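Local structure of aspartate carbamoyltransferase (Leishmania major, 7K46) at residues A[24-27]-A[28-32]; A[94-97]-A[98-102]; A[177-180]-A[181-185]; A[208-211]-A[212-216]; A[319-322]-A[323-327]. The protein probably catalyses the transfer of a carbamoyl group from carbamoyl phosphate to L-aspartate, an early step of pyrimidine biosynthesis, and assembles as a trimer. All blocks are in the same frame, centred on the assembly; numbering follows the deposited sequence.

Interaction 1 of 5, residues A[24-27]-A[28-32]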
loop_
_atom_site.group_PDB
_atom_site.type_symbol
_atom_site.label_atom_id
_atom_site.label_comp_id
_atom_site.label_asym_id
_atom_site.label_seq_id
_atom_site.Cartn_x
_atom_site.Cartn_y
_atom_site.Cartn_z
ATOM N N ALA A 24 30.414 13.228 15.079
ATOM C CA ALA A 24 30.696 11.802 15.237
ATOM C C ALA A 24 29.503 10.943 14.832
ATOM O O ALA A 24 29.684 9.902 14.185
ATOM C CB ALA A 24 31.112 11.492 16.678
ATOM N N ASP A 25 28.280 11.350 15.214
ATOM C CA ASP A 25 27.071 10.640 14.778
ATOM C C ASP A 25 26.976 10.612 13.258
ATOM O O ASP A 25 26.618 9.591 12.656
ATOM C CB ASP A 25 25.798 11.307 15.317
ATOM C CG ASP A 25 25.637 11.229 16.832
ATOM O OD1 ASP A 25 26.101 10.258 17.485
ATOM O OD2 ASP A 25 24.984 12.161 17.363
ATOM N N ILE A 26 27.231 11.756 12.625
ATOM C CA ILE A 26 27.120 11.852 11.172
ATOM C C ILE A 26 28.164 10.972 10.498
ATOM O O ILE A 26 27.852 10.228 9.554
ATOM C CB ILE A 26 27.231 13.322 10.729
ATOM C CG1 ILE A 26 26.041 14.126 11.283
ATOM C CG2 ILE A 26 27.310 13.430 9.200
ATOM C CD1 ILE A 26 26.178 15.631 11.105
ATOM N N ASP A 27 29.416 11.038 10.973
ATOM C CA ASP A 27 30.463 10.140 10.478
ATOM C C ASP A 27 30.011 8.688 10.564
ATOM O O ASP A 27 30.191 7.904 9.624
ATOM C CB ASP A 27 31.762 10.295 11.284
ATOM C CG ASP A 27 32.437 11.645 11.106
ATOM O OD1 ASP A 27 32.187 12.335 10.102
ATOM O OD2 ASP A 27 33.252 11.998 11.988
ATOM N N ALA A 28 29.439 8.310 11.710
ATOM C CA ALA A 28 29.055 6.918 11.921
ATOM C C ALA A 28 27.900 6.528 11.009
ATOM O O ALA A 28 27.878 5.415 10.473
ATOM C CB ALA A 28 28.691 6.693 13.387
ATOM N N LEU A 29 26.932 7.432 10.820
ATOM C CA LEU A 29 25.821 7.140 9.915
ATOM C C LEU A 29 26.301 7.037 8.475
ATOM O O LEU A 29 25.814 6.197 7.703
ATOM C CB LEU A 29 24.736 8.213 10.046
ATOM C CG LEU A 29 23.852 8.186 11.291
ATOM C CD1 LEU A 29 23.019 9.463 11.418
ATOM C CD2 LEU A 29 22.921 6.962 11.266
ATOM N N ILE A 30 27.249 7.887 8.084
ATOM C CA ILE A 30 27.802 7.791 6.740
ATOM C C ILE A 30 28.448 6.424 6.525
ATOM O O ILE A 30 28.212 5.763 5.505
ATOM C CB ILE A 30 28.799 8.938 6.489
ATOM C CG1 ILE A 30 28.045 10.252 6.284
ATOM C CG2 ILE A 30 29.677 8.622 5.281
ATOM C CD1 ILE A 30 28.972 11.470 6.213
ATOM N N GLN A 31 29.289 5.990 7.471
ATOM C CA GLN A 31 29.975 4.708 7.303
ATOM C C GLN A 31 28.985 3.547 7.271
ATOM O O GLN A 31 29.148 2.601 6.491
ATOM C CB GLN A 31 31.004 4.503 8.419
ATOM C CG GLN A 31 31.942 3.322 8.174
ATOM C CD GLN A 31 32.754 3.490 6.900
ATOM O OE1 GLN A 31 33.506 4.455 6.754
ATOM N NE2 GLN A 31 32.588 2.560 5.960
ATOM N N LEU A 32 27.951 3.602 8.113
ATOM C CA LEU A 32 26.961 2.528 8.143
ATOM C C LEU A 32 26.173 2.479 6.839
ATOM O O LEU A 32 25.923 1.395 6.301
ATOM C CB LEU A 32 26.023 2.709 9.347
ATOM C CG LEU A 32 24.863 1.714 9.541
ATOM C CD1 LEU A 32 25.393 0.290 9.582
ATOM C CD2 LEU A 32 24.073 2.037 10.826
#
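Ile-30 N donates to Ile-26 O at 2.8 Å, one of four successive i to i+4 bonds that run from 24-27 into 28-32 and make the whole piece regular alpha-helix. It belongs to helix 23-41 of the carbamoyl-phosphate-binding half of the transcarbamoylase fold. The other three bonds, Ala-28 N to Ala-24 O, Leu-29 N to Asp-25 O and Gln-31 N to Asp-27 O, are close to it in length.

The helix is amphipathic. Ile-26 and Ile-30, one turn apart, line the side that packs on helix 142-156, where branched aliphatic side chains fill the space against Leu-146, Ile-149 and Leu-150. Leu-29 and Leu-32 face helix 309-326 instead. Small Ala-28 lies against Val-7, and the polar residues take the outer positions: Asp-27 forms a salt bridge with Arg-23, Gln-31 reaches Asp-35, and Asp-25 bonds to Ser-9 and to the backbone N of Ser-22.

In Ile-30, CG1 stands beside the backbone N (chi1 -74°), which lays this branch over the carbonyl oxygen one turn back, Ile-30 CG1 to Ile-26 O being 3.3 Å. From there Ile-30 CD1 meets Ile-26 CG2 at 3.9 Å.

Interaction 2 of 5, residues A[94-97]-A[98-102]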
loop_
_atom_site.group_PDB
_atom_site.type_symbol
_atom_site.label_atom_id
_atom_site.label_comp_id
_atom_site.label_asym_id
_atom_site.label_seq_id
_atom_site.Cartn_x
_atom_site.Cartn_y
_atom_site.Cartn_z
ATOM N N GLU A 94 -10.603 13.445 13.600
ATOM C CA GLU A 94 -10.085 13.336 14.955
ATOM C C GLU A 94 -8.777 14.121 15.083
ATOM O O GLU A 94 -8.144 14.495 14.091
ATOM C CB GLU A 94 -9.882 11.867 15.343
ATOM C CG GLU A 94 -8.983 11.099 14.410
ATOM C CD GLU A 94 -8.568 9.731 14.953
ATOM O OE1 GLU A 94 -9.260 9.186 15.847
ATOM O OE2 GLU A 94 -7.529 9.205 14.481
ATOM N N THR A 95 -8.375 14.378 16.325
ATOM C CA THR A 95 -7.125 15.095 16.560
ATOM C C THR A 95 -5.934 14.320 16.005
ATOM O O THR A 95 -5.951 13.087 15.900
ATOM C CB THR A 95 -6.914 15.338 18.054
ATOM O OG1 THR A 95 -6.784 14.076 18.720
ATOM C CG2 THR A 95 -8.078 16.111 18.637
ATOM N N LEU A 96 -4.882 15.059 15.637
ATOM C CA LEU A 96 -3.643 14.407 15.218
ATOM C C LEU A 96 -3.094 13.526 16.331
ATOM O O LEU A 96 -2.574 12.433 16.069
ATOM C CB LEU A 96 -2.606 15.456 14.806
ATOM C CG LEU A 96 -1.181 14.931 14.558
ATOM C CD1 LEU A 96 -1.154 13.946 13.403
ATOM C CD2 LEU A 96 -0.210 16.081 14.318
ATOM N N GLN A 97 -3.225 13.979 17.583
ATOM C CA GLN A 97 -2.774 13.182 18.719
ATOM C C GLN A 97 -3.453 11.819 18.744
ATOM O O GLN A 97 -2.790 10.793 18.929
ATOM C CB GLN A 97 -3.035 13.930 20.030
ATOM C CG GLN A 97 -2.132 15.152 20.251
ATOM C CD GLN A 97 -2.711 16.442 19.678
ATOM O OE1 GLN A 97 -3.526 16.425 18.747
ATOM N NE2 GLN A 97 -2.287 17.574 20.238
ATOM N N ASP A 98 -4.781 11.788 18.568
ATOM C CA ASP A 98 -5.477 10.502 18.586
ATOM C C ASP A 98 -5.035 9.617 17.434
ATOM O O ASP A 98 -4.972 8.389 17.578
ATOM C CB ASP A 98 -6.993 10.704 18.540
ATOM C CG ASP A 98 -7.569 11.100 19.888
ATOM O OD1 ASP A 98 -6.795 11.167 20.875
ATOM O OD2 ASP A 98 -8.791 11.353 19.960
ATOM N N THR A 99 -4.728 10.216 16.280
ATOM C CA THR A 99 -4.238 9.421 15.160
ATOM C C THR A 99 -2.887 8.798 15.484
ATOM O O THR A 99 -2.654 7.618 15.186
ATOM C CB THR A 99 -4.155 10.282 13.902
ATOM O OG1 THR A 99 -5.469 10.759 13.578
ATOM C CG2 THR A 99 -3.606 9.460 12.731
ATOM N N ILE A 100 -1.984 9.581 16.090
ATOM C CA ILE A 100 -0.682 9.056 16.502
ATOM C C ILE A 100 -0.857 7.887 17.467
ATOM O O ILE A 100 -0.201 6.846 17.331
ATOM C CB ILE A 100 0.174 10.181 17.118
ATOM C CG1 ILE A 100 0.503 11.241 16.053
ATOM C CG2 ILE A 100 1.453 9.620 17.775
ATOM C CD1 ILE A 100 1.348 10.715 14.881
ATOM N N ARG A 101 -1.725 8.047 18.473
ATOM C CA ARG A 101 -1.987 6.947 19.403
ATOM C C ARG A 101 -2.472 5.708 18.663
ATOM O O ARG A 101 -2.135 4.575 19.033
ATOM C CB ARG A 101 -3.028 7.357 20.446
ATOM C CG ARG A 101 -2.746 8.667 21.171
ATOM C CD ARG A 101 -2.622 8.428 22.636
ATOM N NE ARG A 101 -2.703 9.647 23.435
ATOM C CZ ARG A 101 -2.245 9.721 24.673
ATOM N NH1 ARG A 101 -1.629 8.693 25.237
ATOM N NH2 ARG A 101 -2.403 10.849 25.361
ATOM N N THR A 102 -3.297 5.903 17.634
ATOM C CA THR A 102 -3.765 4.773 16.841
ATOM C C THR A 102 -2.592 4.058 16.169
ATOM O O THR A 102 -2.497 2.826 16.214
ATOM C CB THR A 102 -4.797 5.270 15.818
ATOM O OG1 THR A 102 -5.902 5.865 16.521
ATOM C CG2 THR A 102 -5.327 4.115 14.960
HETATM O O HOH W 1 -10.441 9.677 18.279
HETATM O O HOH W 2 -5.977 13.162 12.610
HETATM O O HOH W 3 -6.962 14.291 21.383
HETATM O O HOH W 4 -10.253 12.997 18.335
#
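Thr-99 OG1 donates to Glu-94 OE2 at 2.7 Å, reaching the carboxylate from its anti side and 26° out of its plane. The same hydroxyl accepts from a water that also donates to Glu-94 O, so a direct bond and a bridge join the two residues. Glu-94 can bend back over the first turn because its CG sits between the backbone N and the carbonyl carbon (chi1 56°).

Thr-95 is the N-cap of helix 96-104: its OG1 accepts from Asp-98 N at 3.0 Å, an acceptor for an amide with no preceding turn to bond to. Threonine suits the place, its short side chain bringing a hydroxyl back to the backbone. The i to i+4 ladder then begins with Thr-99 N to Thr-95 O, and Leu-96 CD1 rests on Ile-100 CG1 on the side turned to Leu-57.

Both acids look toward the second subunit. There Arg-64 forms a salt bridge with Glu-94 OE1 and Arg-291 one with Asp-98 OD2, which probably eases the 4.7 Å approach of Glu-94 OE1 to Asp-98 OD2. A water lies between them, 2.7 Å from Glu-94 OE1 and 2.9 Å from Asp-98 OD2; another, accepting from Thr-95 N, probably donates to Asp-98 OD2. Arg-64 of that subunit also bonds Thr-102 OG1, which donates to Asp-98 O at 2.9 Å from the face opposite Thr-102 N.

Interaction 3 of 5, residues A[177-180]-A[181-185]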
loop_
_atom_site.group_PDB
_atom_site.type_symbol
_atom_site.label_atom_id
_atom_site.label_comp_id
_atom_site.label_asym_id
_atom_site.label_seq_id
_atom_site.Cartn_x
_atom_site.Cartn_y
_atom_site.Cartn_z
ATOM N N HIS A 177 18.184 26.562 4.380
ATOM C CA HIS A 177 18.671 27.202 5.604
ATOM C C HIS A 177 19.235 26.166 6.564
ATOM O O HIS A 177 20.325 26.339 7.120
ATOM C CB HIS A 177 17.560 27.965 6.328
ATOM C CG HIS A 177 16.882 29.018 5.514
ATOM N ND1 HIS A 177 15.806 29.734 5.996
ATOM C CD2 HIS A 177 17.111 29.476 4.258
ATOM C CE1 HIS A 177 15.401 30.590 5.072
ATOM N NE2 HIS A 177 16.170 30.447 4.007
ATOM N N SER A 178 18.475 25.087 6.786
ATOM C CA SER A 178 18.901 24.029 7.694
ATOM C C SER A 178 20.160 23.335 7.188
ATOM O O SER A 178 21.057 23.002 7.976
ATOM C CB SER A 178 17.762 23.019 7.870
ATOM O OG SER A 178 18.118 21.984 8.768
ATOM N N LEU A 179 20.239 23.097 5.876
ATOM C CA LEU A 179 21.429 22.460 5.318
ATOM C C LEU A 179 22.668 23.315 5.555
ATOM O O LEU A 179 23.719 22.803 5.961
ATOM C CB LEU A 179 21.238 22.185 3.822
ATOM C CG LEU A 179 22.440 21.509 3.134
ATOM C CD1 LEU A 179 22.698 20.109 3.696
ATOM C CD2 LEU A 179 22.278 21.473 1.627
ATOM N N LEU A 180 22.559 24.623 5.328
ATOM C CA LEU A 180 23.691 25.511 5.581
ATOM C C LEU A 180 24.098 25.479 7.054
ATOM O O LEU A 180 25.287 25.374 7.381
ATOM C CB LEU A 180 23.346 26.932 5.144
ATOM C CG LEU A 180 24.393 27.984 5.503
ATOM C CD1 LEU A 180 25.724 27.633 4.845
ATOM C CD2 LEU A 180 23.926 29.385 5.094
ATOM N N LYS A 181 23.121 25.574 7.962
ATOM C CA LYS A 181 23.446 25.537 9.389
ATOM C C LYS A 181 24.172 24.247 9.745
ATOM O O LYS A 181 25.174 24.265 10.470
ATOM C CB LYS A 181 22.181 25.666 10.233
ATOM C CG LYS A 181 21.475 27.008 10.164
ATOM C CD LYS A 181 20.185 26.906 10.964
ATOM C CE LYS A 181 19.324 28.129 10.817
ATOM N NZ LYS A 181 18.104 27.988 11.660
ATOM N N LEU A 182 23.686 23.117 9.226
ATOM C CA LEU A 182 24.291 21.828 9.542
ATOM C C LEU A 182 25.714 21.738 9.001
ATOM O O LEU A 182 26.620 21.257 9.695
ATOM C CB LEU A 182 23.426 20.706 8.970
ATOM C CG LEU A 182 23.809 19.297 9.404
ATOM C CD1 LEU A 182 23.498 19.139 10.877
ATOM C CD2 LEU A 182 23.062 18.267 8.578
ATOM N N LEU A 183 25.925 22.188 7.762
ATOM C CA LEU A 183 27.252 22.103 7.158
ATOM C C LEU A 183 28.250 22.982 7.910
ATOM O O LEU A 183 29.363 22.547 8.229
ATOM C CB LEU A 183 27.184 22.504 5.680
ATOM C CG LEU A 183 26.493 21.540 4.705
ATOM C CD1 LEU A 183 26.380 22.115 3.291
ATOM C CD2 LEU A 183 27.241 20.217 4.672
ATOM N N ALA A 184 27.859 24.229 8.205
ATOM C CA ALA A 184 28.766 25.161 8.871
ATOM C C ALA A 184 29.071 24.729 10.299
ATOM O O ALA A 184 30.154 25.018 10.813
ATOM C CB ALA A 184 28.173 26.570 8.871
ATOM N N HIS A 185 28.128 24.058 10.957
ATOM C CA HIS A 185 28.358 23.639 12.331
ATOM C C HIS A 185 29.294 22.446 12.419
ATOM O O HIS A 185 30.035 22.322 13.402
ATOM C CB HIS A 185 27.035 23.281 13.017
ATOM C CG HIS A 185 27.169 23.071 14.493
ATOM N ND1 HIS A 185 27.568 24.073 15.352
ATOM C CD2 HIS A 185 26.974 21.973 15.261
ATOM C CE1 HIS A 185 27.603 23.603 16.588
ATOM N NE2 HIS A 185 27.245 22.331 16.560
#
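Leu-179 and Leu-183 meet one turn apart through different first torsions. Leu-179 CG lies beside its own carbonyl carbon (chi1 -180°) and so leans forward along the helix, whereas Leu-183 CG lies beside its backbone N (chi1 -71°) and leans back. The two branched ends therefore converge, Leu-179 CG standing 4.0 Å from Leu-183 CD1, and Leu-183 CG also passes 3.3 Å from Leu-179 O. Leucine suits both positions because its branch point, CG, lies beyond CB, clear of the backbone, so a methyl of each residue can lie against the branch carbon of the other.

Beneath these side chains the backbone is unbroken alpha-helix. Lys-181 N, Leu-182 N, Leu-183 N and Ala-184 N each donate four residues back, the last to Leu-180 O at 2.9 Å with an N-H...O angle of 170°. Helix 174-186 is the crossover of a beta-alpha-beta unit between strands 163-167 and 191-195 of the parallel sheet in the aspartate-binding half, a Rossmann-like arrangement. Leu-180 and Leu-183 pack on Leu-166 and Ile-164 of the first strand, while Leu-182 and Leu-183 turn to Ile-149 of helix 142-156.

The flank toward helix 204-217 is more polar. Lys-181 CG lies 3.3 Å from His-177 O, and beyond CG the extended aliphatic chain runs past His-209 and Val-210, as suits a residue whose ammonium group must finish away from the core. The His-177 ring packs near Pro-203 and Val-206, and its NE2 bonds to Leu-170 O.

Interaction 4 of 5, residues A[208-211]-A[212-216]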
loop_
_atom_site.group_PDB
_atom_site.type_symbol
_atom_site.label_atom_id
_atom_site.label_comp_id
_atom_site.label_asym_id
_atom_site.label_seq_id
_atom_site.Cartn_x
_atom_site.Cartn_y
_atom_site.Cartn_z
ATOM N N GLU A 208 23.323 35.301 10.727
ATOM C CA GLU A 208 23.634 35.527 12.133
ATOM C C GLU A 208 23.725 34.205 12.879
ATOM O O GLU A 208 24.576 34.036 13.756
ATOM C CB GLU A 208 22.586 36.440 12.770
ATOM N N HIS A 209 22.870 33.241 12.520
ATOM C CA HIS A 209 22.875 31.958 13.218
ATOM C C HIS A 209 24.197 31.221 13.034
ATOM O O HIS A 209 24.716 30.620 13.979
ATOM C CB HIS A 209 21.717 31.084 12.736
ATOM C CG HIS A 209 21.613 29.780 13.469
ATOM N ND1 HIS A 209 20.727 29.576 14.506
ATOM C CD2 HIS A 209 22.308 28.624 13.332
ATOM C CE1 HIS A 209 20.868 28.344 14.964
ATOM N NE2 HIS A 209 21.823 27.746 14.271
ATOM N N VAL A 210 24.757 31.245 11.820
ATOM C CA VAL A 210 25.980 30.492 11.553
ATOM C C VAL A 210 27.244 31.281 11.870
ATOM O O VAL A 210 28.348 30.732 11.741
ATOM C CB VAL A 210 26.027 30.006 10.087
ATOM C CG1 VAL A 210 24.812 29.134 9.775
ATOM C CG2 VAL A 210 26.124 31.184 9.121
ATOM N N ALA A 211 27.122 32.538 12.316
ATOM C CA ALA A 211 28.288 33.414 12.438
ATOM C C ALA A 211 29.338 32.852 13.399
ATOM O O ALA A 211 30.539 32.875 13.094
ATOM C CB ALA A 211 27.846 34.815 12.870
ATOM N N THR A 212 28.915 32.354 14.566
ATOM C CA THR A 212 29.860 31.755 15.508
ATOM C C THR A 212 30.675 30.652 14.840
ATOM O O THR A 212 31.906 30.604 14.969
ATOM C CB THR A 212 29.118 31.202 16.734
ATOM O OG1 THR A 212 28.598 32.281 17.523
ATOM C CG2 THR A 212 30.060 30.370 17.601
ATOM N N ASP A 213 29.999 29.766 14.099
ATOM C CA ASP A 213 30.681 28.646 13.456
ATOM C C ASP A 213 31.582 29.113 12.318
ATOM O O ASP A 213 32.709 28.626 12.174
ATOM C CB ASP A 213 29.654 27.645 12.930
ATOM C CG ASP A 213 28.929 26.918 14.048
ATOM O OD1 ASP A 213 29.569 26.651 15.084
ATOM O OD2 ASP A 213 27.723 26.614 13.894
ATOM N N VAL A 214 31.094 30.037 11.487
ATOM C CA VAL A 214 31.852 30.495 10.323
ATOM C C VAL A 214 33.140 31.192 10.756
ATOM O O VAL A 214 34.171 31.110 10.076
ATOM C CB VAL A 214 30.943 31.405 9.468
ATOM C CG1 VAL A 214 31.743 32.330 8.597
ATOM C CG2 VAL A 214 29.986 30.557 8.617
ATOM N N VAL A 215 33.108 31.882 11.898
ATOM C CA VAL A 215 34.303 32.601 12.339
ATOM C C VAL A 215 35.276 31.669 13.070
ATOM O O VAL A 215 36.497 31.820 12.958
ATOM C CB VAL A 215 33.910 33.818 13.200
ATOM C CG1 VAL A 215 35.124 34.380 13.923
ATOM C CG2 VAL A 215 33.311 34.909 12.318
ATOM N N LYS A 216 34.765 30.700 13.836
ATOM C CA LYS A 216 35.659 29.721 14.453
ATOM C C LYS A 216 36.355 28.873 13.390
ATOM O O LYS A 216 37.550 28.571 13.508
ATOM C CB LYS A 216 34.879 28.823 15.423
HETATM O O HOH W 5 26.205 32.865 15.675
HETATM O O HOH W 6 27.094 29.367 14.800
#
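Val-210 and Val-214 touch through their CG2 methyls, 3.9 Å apart, one turn along helix 204-217. Val-210 has CG2 between the backbone N and the carbonyl carbon (chi1 -58°), the more hindered site for a valine methyl in a helix. Val-214, in one of its two conformers, keeps CG2 beside its backbone N (chi1 157°), and this branch also lies 3.5 Å from Val-210 O. The methyl contact belongs to that conformer, and its constancy is uncertain. Val-215 takes a similar rotamer, with CG2 over Ala-211 O.

The helix is kinked here. Val-210 has psi near -1°, and the amides of Thr-212 and Asp-213 make no bond to the preceding turn; a water stands in for each. One accepts from Thr-212 N and donates to Glu-208 O, and the other accepts from Asp-213 N and donates to His-209 O at 2.8 Å. Direct bonding resumes with Val-214 N to Val-210 O, also 2.8 Å.

This helix links strands 191-195 and 220-224 of a beta-alpha-beta unit. On the side facing helix 174-186, Asp-213 OD2 probably accepts from His-185 ND1, a short acidic side chain suiting a histidine partner. The chemistry implies a turn opened by water at two amides, with the Val-210 to Val-214 methyl contact and the bonds from Val-214 N and Val-215 N carrying the helix on.

Interaction 5 of 5, residues A[319-322]-A[323-327]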
loop_
_atom_site.group_PDB
_atom_site.type_symbol
_atom_site.label_atom_id
_atom_site.label_comp_id
_atom_site.label_asym_id
_atom_site.label_seq_id
_atom_site.Cartn_x
_atom_site.Cartn_y
_atom_site.Cartn_z
ATOM N N MET A 319 18.155 3.631 5.608
ATOM C CA MET A 319 18.376 2.306 6.188
ATOM C C MET A 319 19.293 2.383 7.409
ATOM O O MET A 319 19.023 1.764 8.445
ATOM C CB MET A 319 18.977 1.369 5.134
ATOM C CG MET A 319 18.012 0.975 4.008
ATOM S SD MET A 319 18.767 -0.080 2.729
ATOM C CE MET A 319 19.093 -1.594 3.640
ATOM N N ALA A 320 20.398 3.124 7.293
ATOM C CA ALA A 320 21.305 3.280 8.430
ATOM C C ALA A 320 20.570 3.856 9.630
ATOM O O ALA A 320 20.760 3.405 10.764
ATOM C CB ALA A 320 22.478 4.188 8.049
ATOM N N ILE A 321 19.710 4.843 9.391
ATOM C CA ILE A 321 18.971 5.482 10.478
ATOM C C ILE A 321 17.964 4.516 11.088
ATOM O O ILE A 321 17.933 4.322 12.311
ATOM C CB ILE A 321 18.295 6.772 9.976
ATOM C CG1 ILE A 321 19.363 7.841 9.666
ATOM C CG2 ILE A 321 17.305 7.311 11.032
ATOM C CD1 ILE A 321 18.835 9.040 8.900
ATOM N N LEU A 322 17.117 3.901 10.255
ATOM C CA LEU A 322 16.094 2.999 10.790
ATOM C C LEU A 322 16.727 1.832 11.534
ATOM O O LEU A 322 16.253 1.436 12.605
ATOM C CB LEU A 322 15.193 2.477 9.666
ATOM C CG LEU A 322 14.308 3.500 8.951
ATOM C CD1 LEU A 322 13.735 2.901 7.667
ATOM C CD2 LEU A 322 13.184 3.993 9.870
ATOM N N PHE A 323 17.796 1.263 10.970
ATOM C CA PHE A 323 18.512 0.171 11.624
ATOM C C PHE A 323 19.019 0.587 13.001
ATOM O O PHE A 323 18.940 -0.181 13.969
ATOM C CB PHE A 323 19.680 -0.253 10.729
ATOM C CG PHE A 323 20.521 -1.365 11.282
ATOM C CD1 PHE A 323 20.162 -2.693 11.083
ATOM C CD2 PHE A 323 21.712 -1.087 11.952
ATOM C CE1 PHE A 323 20.959 -3.722 11.574
ATOM C CE2 PHE A 323 22.508 -2.110 12.443
ATOM C CZ PHE A 323 22.132 -3.428 12.258
ATOM N N SER A 324 19.544 1.802 13.103
ATOM C CA SER A 324 20.099 2.270 14.369
ATOM C C SER A 324 18.993 2.592 15.365
ATOM O O SER A 324 19.119 2.305 16.563
ATOM C CB SER A 324 20.985 3.494 14.118
ATOM O OG SER A 324 22.075 3.166 13.258
ATOM N N VAL A 325 17.893 3.172 14.884
ATOM C CA VAL A 325 16.783 3.511 15.775
ATOM C C VAL A 325 16.167 2.250 16.376
ATOM O O VAL A 325 15.871 2.195 17.581
ATOM C CB VAL A 325 15.738 4.349 15.014
ATOM C CG1 VAL A 325 14.422 4.446 15.815
ATOM C CG2 VAL A 325 16.303 5.750 14.710
ATOM N N LEU A 326 16.005 1.203 15.563
ATOM C CA LEU A 326 15.203 0.049 15.946
ATOM C C LEU A 326 16.008 -1.177 16.362
ATOM O O LEU A 326 15.416 -2.149 16.836
ATOM C CB LEU A 326 14.266 -0.340 14.796
ATOM C CG LEU A 326 13.149 0.676 14.566
ATOM C CD1 LEU A 326 12.303 0.261 13.351
ATOM C CD2 LEU A 326 12.289 0.828 15.826
ATOM N N SER A 327 17.322 -1.182 16.211
ATOM C CA SER A 327 18.056 -2.382 16.591
ATOM C C SER A 327 18.182 -2.440 18.106
ATOM O O SER A 327 18.495 -1.437 18.752
ATOM C CB SER A 327 19.426 -2.440 15.916
ATOM O OG SER A 327 19.284 -2.900 14.575
#
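This is a one-turn helical contact in the last helix of the chain, 309-326, a buried element packed between helices 23-41, 63-74 and 142-156. The backbone bonds Phe-323 N to Met-319 O, Val-325 N to Ile-321 O and Leu-326 N to Leu-322 O carry it from 319-322 into 323-327.

Ala-320 O is gripped twice. Ser-324 OG donates at 2.8 Å and Ser-324 N at 3.1 Å, from opposite faces of the carbonyl plane. With OG beside the backbone N (chi1 -61°), the serine folds its hydroxyl back on the helix, and Ser-324 OG in turn accepts from Val-7 N, so a polar group is satisfied inside an apolar core. The small size of this serine, like that of Ala-320, lets Leu-32 of helix 23-41 approach closely.

Ile-321 CG2 and Val-325 CG2 touch at 4.1 Å, and the valine methyl lies 3.2 Å from Ile-321 O; the methyls of these beta-branched residues sit close to the backbone and so pack compactly, Val-325 on the preceding turn and Ile-321 on Leu-146. Phe-323 swings the other way (chi1 179°), toward Met-36, Phe-4 and Thr-48. Ser-327 OG sits over the centre of one face of its ring, 3.4 Å above the plane, while donating to Phe-323 O at 2.8 Å.

Such a C-terminal helix, returning from the aspartate-binding half to pack beside the N-terminal helix of the carbamoyl-phosphate half, is typical of the aspartate and ornithine transcarbamoylase fold.

Each interaction joins adjoining segments of one helix, so none closes a long loop, and the five follow in series along the chain without nesting or crossing. Interaction 1 lies in the first helix. Interaction 2, about 33 Å away between centres, lies at the start of helix 96-104 and faces the second subunit. Interactions 3 and 4 occupy consecutive helices of the aspartate-binding half, centres about 10 Å apart, and touch through Lys-181 against His-209 and a probable His-185 to Asp-213 hydrogen bond. Interaction 5, near the C terminus, returns to interaction 1, Leu-29 and Leu-32 packing on Ile-321, Ala-320 and Ser-324, which brings the two chain ends together.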